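PDB 3OC9: UDP-N-acetylglucosamine pyrophosphorylase from Entamoeba histolytica, which probably joins N-acetyl-alpha-D-glucosamine 1-phosphate to the uridylyl group of UTP, yielding UDP-N-acetylglucosamine and diphosphate. Local coordinates for residues F62-K66 / P401-Q405; V10-N15 / S323-I327. All blocks are in the same frame, centred on the assembly; numbering follows the deposited sequence. Where two conformers were deposited one is given.

Contact 1: residues F62-K66 / P401-Q405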
# COMPACT_ATOMS: atom_id res chain seq x y z
N PHE A 62 -15.51 -2.11 13.20
CA PHE A 62 -16.69 -2.41 12.39
C PHE A 62 -17.72 -3.16 13.26
O PHE A 62 -17.44 -3.49 14.43
CB PHE A 62 -16.33 -3.25 11.15
CG PHE A 62 -15.33 -2.61 10.20
CD1 PHE A 62 -15.33 -1.24 9.97
CD2 PHE A 62 -14.41 -3.41 9.52
CE1 PHE A 62 -14.41 -0.67 9.06
CE2 PHE A 62 -13.48 -2.84 8.62
CZ PHE A 62 -13.49 -1.46 8.40
N GLU A 63 -18.90 -3.44 12.70
CA GLU A 63 -19.90 -4.27 13.41
C GLU A 63 -19.34 -5.67 13.71
O GLU A 63 -19.65 -6.27 14.75
CB GLU A 63 -21.23 -4.35 12.64
CG GLU A 63 -21.99 -3.00 12.51
CD GLU A 63 -22.41 -2.41 13.85
OE1 GLU A 63 -22.90 -3.17 14.71
OE2 GLU A 63 -22.25 -1.19 14.05
N ILE A 64 -18.52 -6.17 12.78
CA ILE A 64 -17.72 -7.39 12.99
C ILE A 64 -16.24 -6.97 12.97
O ILE A 64 -15.66 -6.73 11.90
CB ILE A 64 -18.00 -8.47 11.89
CG1 ILE A 64 -19.50 -8.78 11.77
CG2 ILE A 64 -17.19 -9.75 12.15
CD1 ILE A 64 -20.15 -9.28 13.06
N PRO A 65 -15.61 -6.85 14.16
CA PRO A 65 -14.27 -6.25 14.21
C PRO A 65 -13.14 -7.15 13.69
O PRO A 65 -13.03 -8.31 14.12
CB PRO A 65 -14.05 -5.96 15.70
CG PRO A 65 -15.32 -6.40 16.41
CD PRO A 65 -16.04 -7.33 15.49
N LYS A 66 -12.31 -6.61 12.79
CA LYS A 66 -11.15 -7.31 12.23
C LYS A 66 -9.90 -6.42 12.14
O LYS A 66 -10.01 -5.22 11.94
CB LYS A 66 -11.49 -7.88 10.84
CG LYS A 66 -12.63 -8.90 10.84
CD LYS A 66 -12.94 -9.41 9.43
CE LYS A 66 -14.13 -10.36 9.44
NZ LYS A 66 -14.61 -10.71 8.06
N PRO A 401 -29.80 -2.15 7.88
CA PRO A 401 -28.46 -2.78 7.84
C PRO A 401 -28.36 -4.13 7.12
O PRO A 401 -29.28 -4.96 7.22
CB PRO A 401 -28.11 -2.97 9.33
CG PRO A 401 -29.10 -2.11 10.09
CD PRO A 401 -30.33 -2.12 9.25
N PHE A 402 -27.24 -4.32 6.41
CA PHE A 402 -26.93 -5.57 5.69
C PHE A 402 -25.52 -6.02 6.09
O PHE A 402 -24.59 -5.21 6.05
CB PHE A 402 -27.03 -5.32 4.18
CG PHE A 402 -26.69 -6.53 3.32
CD1 PHE A 402 -27.63 -7.53 3.08
CD2 PHE A 402 -25.45 -6.63 2.70
CE1 PHE A 402 -27.34 -8.64 2.27
CE2 PHE A 402 -25.14 -7.73 1.88
CZ PHE A 402 -26.08 -8.73 1.67
N ILE A 403 -25.39 -7.28 6.51
CA ILE A 403 -24.10 -7.86 6.94
C ILE A 403 -23.90 -9.25 6.31
O ILE A 403 -24.67 -10.18 6.58
CB ILE A 403 -23.97 -7.94 8.50
CG1 ILE A 403 -23.94 -6.53 9.10
CG2 ILE A 403 -22.72 -8.75 8.91
CD1 ILE A 403 -23.90 -6.50 10.63
N LEU A 404 -22.85 -9.38 5.50
CA LEU A 404 -22.58 -10.63 4.79
C LEU A 404 -21.18 -11.15 5.15
O LEU A 404 -20.18 -10.54 4.80
CB LEU A 404 -22.70 -10.42 3.27
CG LEU A 404 -22.49 -11.57 2.28
CD1 LEU A 404 -23.54 -12.67 2.47
CD2 LEU A 404 -22.54 -11.03 0.85
N GLN A 405 -21.14 -12.26 5.88
CA GLN A 405 -19.86 -12.80 6.33
C GLN A 405 -19.63 -14.22 5.82
O GLN A 405 -20.53 -14.88 5.29
CB GLN A 405 -19.72 -12.71 7.86
CG GLN A 405 -19.79 -11.27 8.41
CD GLN A 405 -18.54 -10.43 8.10
OE1 GLN A 405 -17.43 -10.79 8.51
NE2 GLN A 405 -18.73 -9.31 7.41
OXT GLN A 405 -18.50 -14.73 5.90
O HOH W 1 -15.69 -7.80 7.08
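K66 runs its methylene chain out straight beyond CG (chi2 to chi4 all near 180°), whereas Q405 folds at its second torsion (chi2 -72°); the long amine thus meets a bent-back amide coming from the opposite direction. NZ gives a hydrogen bond to OE1 of Q405, 2.9 Å from NZ to OE1. The donor lies in the carbonyl plane, with a C=O...N angle of 146°, so the bond departs moderately from the line of the C=O. The last methylene follows close behind, CE of K66 standing 3.5 Å from OE1 of Q405. One water accepts from NZ of K66 at 3.3 Å and, more weakly, from NE2 of Q405, a weak second bridge between amine and amide. K66 NZ also forms a salt bridge with E74 on helix 68-87, a second partner that should help fix the amine and partly offset its charge.

The contact illustrates how a chain terminus can be fastened to a loop. Residues 62-66 lie on the loop that leads from strand 59-60 into strand 66-67, while strand 402-404, paired in parallel with strand 377-379, is followed only by the terminal residue, Q405. E378, on that neighbouring strand, accepts a hydrogen bond from the backbone N of E63, so the loop is tied to both strands of the small sheet.

The rest is mostly van der Waals packing. The tip of I403, CD1, reaches CB of E63 at 4.0 Å. In one of the two conformers of I64, its side chain and that of Q405 slide past one another in opposite senses, and CG1 of I64 makes a loose apolar contact with CG2 of I403.

Contact 2: residues V10-N15 / S323-I327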
# COMPACT_ATOMS: atom_id res chain seq x y z
N VAL A 10 3.46 14.25 -18.00
CA VAL A 10 3.34 12.79 -18.13
C VAL A 10 1.91 12.43 -18.58
O VAL A 10 0.95 12.88 -17.95
CB VAL A 10 3.64 12.10 -16.75
CG1 VAL A 10 3.40 10.58 -16.81
CG2 VAL A 10 5.09 12.40 -16.29
N ASP A 11 1.75 11.61 -19.63
CA ASP A 11 0.41 11.14 -20.09
C ASP A 11 -0.09 9.92 -19.27
O ASP A 11 0.70 9.00 -18.96
CB ASP A 11 0.42 10.72 -21.56
CG ASP A 11 0.86 11.84 -22.51
OD1 ASP A 11 0.35 12.98 -22.41
OD2 ASP A 11 1.72 11.56 -23.37
N ILE A 12 -1.39 9.91 -18.96
CA ILE A 12 -2.05 8.78 -18.26
C ILE A 12 -2.31 7.70 -19.32
O ILE A 12 -3.07 7.93 -20.26
CB ILE A 12 -3.38 9.23 -17.56
CG1 ILE A 12 -3.09 10.30 -16.48
CG2 ILE A 12 -4.19 8.00 -16.99
CD1 ILE A 12 -4.36 11.02 -15.89
N THR A 13 -1.64 6.54 -19.20
CA THR A 13 -1.72 5.50 -20.24
C THR A 13 -3.16 5.00 -20.47
O THR A 13 -3.57 4.77 -21.63
CB THR A 13 -0.75 4.30 -19.93
OG1 THR A 13 0.50 4.81 -19.39
CG2 THR A 13 -0.46 3.51 -21.20
N THR A 14 -3.91 4.83 -19.38
CA THR A 14 -5.32 4.33 -19.42
C THR A 14 -6.35 5.29 -20.11
O THR A 14 -7.50 4.89 -20.38
CB THR A 14 -5.81 3.88 -18.00
OG1 THR A 14 -5.62 4.93 -17.03
CG2 THR A 14 -5.04 2.66 -17.55
N ASN A 15 -5.94 6.53 -20.41
CA ASN A 15 -6.79 7.44 -21.21
C ASN A 15 -6.96 6.95 -22.67
O ASN A 15 -8.03 7.14 -23.29
CB ASN A 15 -6.22 8.89 -21.24
CG ASN A 15 -6.53 9.70 -19.97
OD1 ASN A 15 -7.25 9.26 -19.07
ND2 ASN A 15 -5.96 10.91 -19.90
N SER A 323 4.30 2.11 -17.28
CA SER A 323 2.89 2.44 -17.58
C SER A 323 2.21 3.16 -16.38
O SER A 323 2.59 2.92 -15.21
CB SER A 323 2.14 1.16 -18.02
OG SER A 323 2.14 0.14 -17.03
N ILE A 324 1.24 4.04 -16.69
CA ILE A 324 0.51 4.85 -15.68
C ILE A 324 -0.99 4.47 -15.70
O ILE A 324 -1.67 4.62 -16.73
CB ILE A 324 0.70 6.39 -15.96
CG1 ILE A 324 2.18 6.76 -16.17
CG2 ILE A 324 0.06 7.27 -14.83
CD1 ILE A 324 3.13 6.33 -15.03
N PHE A 325 -1.49 3.98 -14.56
CA PHE A 325 -2.85 3.36 -14.40
C PHE A 325 -3.74 4.24 -13.50
O PHE A 325 -3.51 4.33 -12.27
CB PHE A 325 -2.62 1.94 -13.79
CG PHE A 325 -3.85 1.01 -13.73
CD1 PHE A 325 -4.94 1.29 -12.91
CD2 PHE A 325 -3.84 -0.21 -14.42
CE1 PHE A 325 -6.03 0.38 -12.80
CE2 PHE A 325 -4.91 -1.12 -14.33
CZ PHE A 325 -6.02 -0.81 -13.51
N GLU A 326 -4.77 4.89 -14.06
CA GLU A 326 -5.68 5.73 -13.22
C GLU A 326 -6.68 4.91 -12.37
O GLU A 326 -7.37 4.02 -12.91
CB GLU A 326 -6.49 6.73 -14.11
CG GLU A 326 -7.40 7.70 -13.26
CD GLU A 326 -8.38 8.56 -14.08
OE1 GLU A 326 -8.45 8.44 -15.33
OE2 GLU A 326 -9.10 9.38 -13.46
N ILE A 327 -6.78 5.21 -11.06
CA ILE A 327 -7.84 4.65 -10.19
C ILE A 327 -8.84 5.72 -9.72
O ILE A 327 -8.50 6.91 -9.68
CB ILE A 327 -7.26 3.88 -8.95
CG1 ILE A 327 -6.42 4.84 -8.08
CG2 ILE A 327 -6.42 2.68 -9.45
CD1 ILE A 327 -6.26 4.41 -6.59
O HOH W 2 -7.60 6.94 -17.39
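T14 meets the edge of the strand with every branch of its side chain. Its CB lies 4.2 Å from the backbone N of E326. OG1, placed between the backbone N and the carbonyl carbon (chi1 54°), accepts the N-H of E326 over 3.1 Å from N to OG1, in a nearly straight bond of 167°. The same hydroxyl donates to a water, which in turn donates to OD1 of N15 and OE1 of E326, linking three side chains through one molecule. The methyl CG2 turns to the strand backbone, 3.9 Å from CA of F325, and comes obliquely upon the ring of that residue.

T13 repeats the device two residues back along the strand: its OG1 takes the N-H of I324, 2.9 Å from N to OG1 at 166°. Threonine hydroxyls therefore stand in for backbone carbonyls on this side of strand 322-326, whose other side pairs in parallel with strand 209-215 of the large mixed sheet in this GT-A-type nucleotidyltransferase. The carbonyl of I324 receives weak bonds from the backbone N atoms of T13 and T14, which belong to a short turn closed by the N-H of N15 on O of I12.

Hydrophobic atoms flank the polar row. In one of the two conformers of I324, its side chain and that of V10 cross at about a right angle, CG1 of V10 lying 4.1 Å from CG1 of I324. CG2 of I12 rests 3.9 Å from CB of E326.

In the fold
From the N terminus the chain first passes through residues 10-15, which wait for strand 322-326 before contact 2 is made, closing a loop of 307 intervening residues. Well inside that loop come residues 62-66, but their partner is the very C terminus, so contact 1 closes only when the chain ends, across 334 residues. The two loops therefore cross instead of nesting. Contact 2 lays the N-terminal segment that precedes helix 21-32 against the large mixed sheet; contact 1 joins the final strand to the loop before strand 66-67. Their centres are 35 Å apart and their nearest atoms about 18 Å, so each end of the polypeptide is held at a separate place.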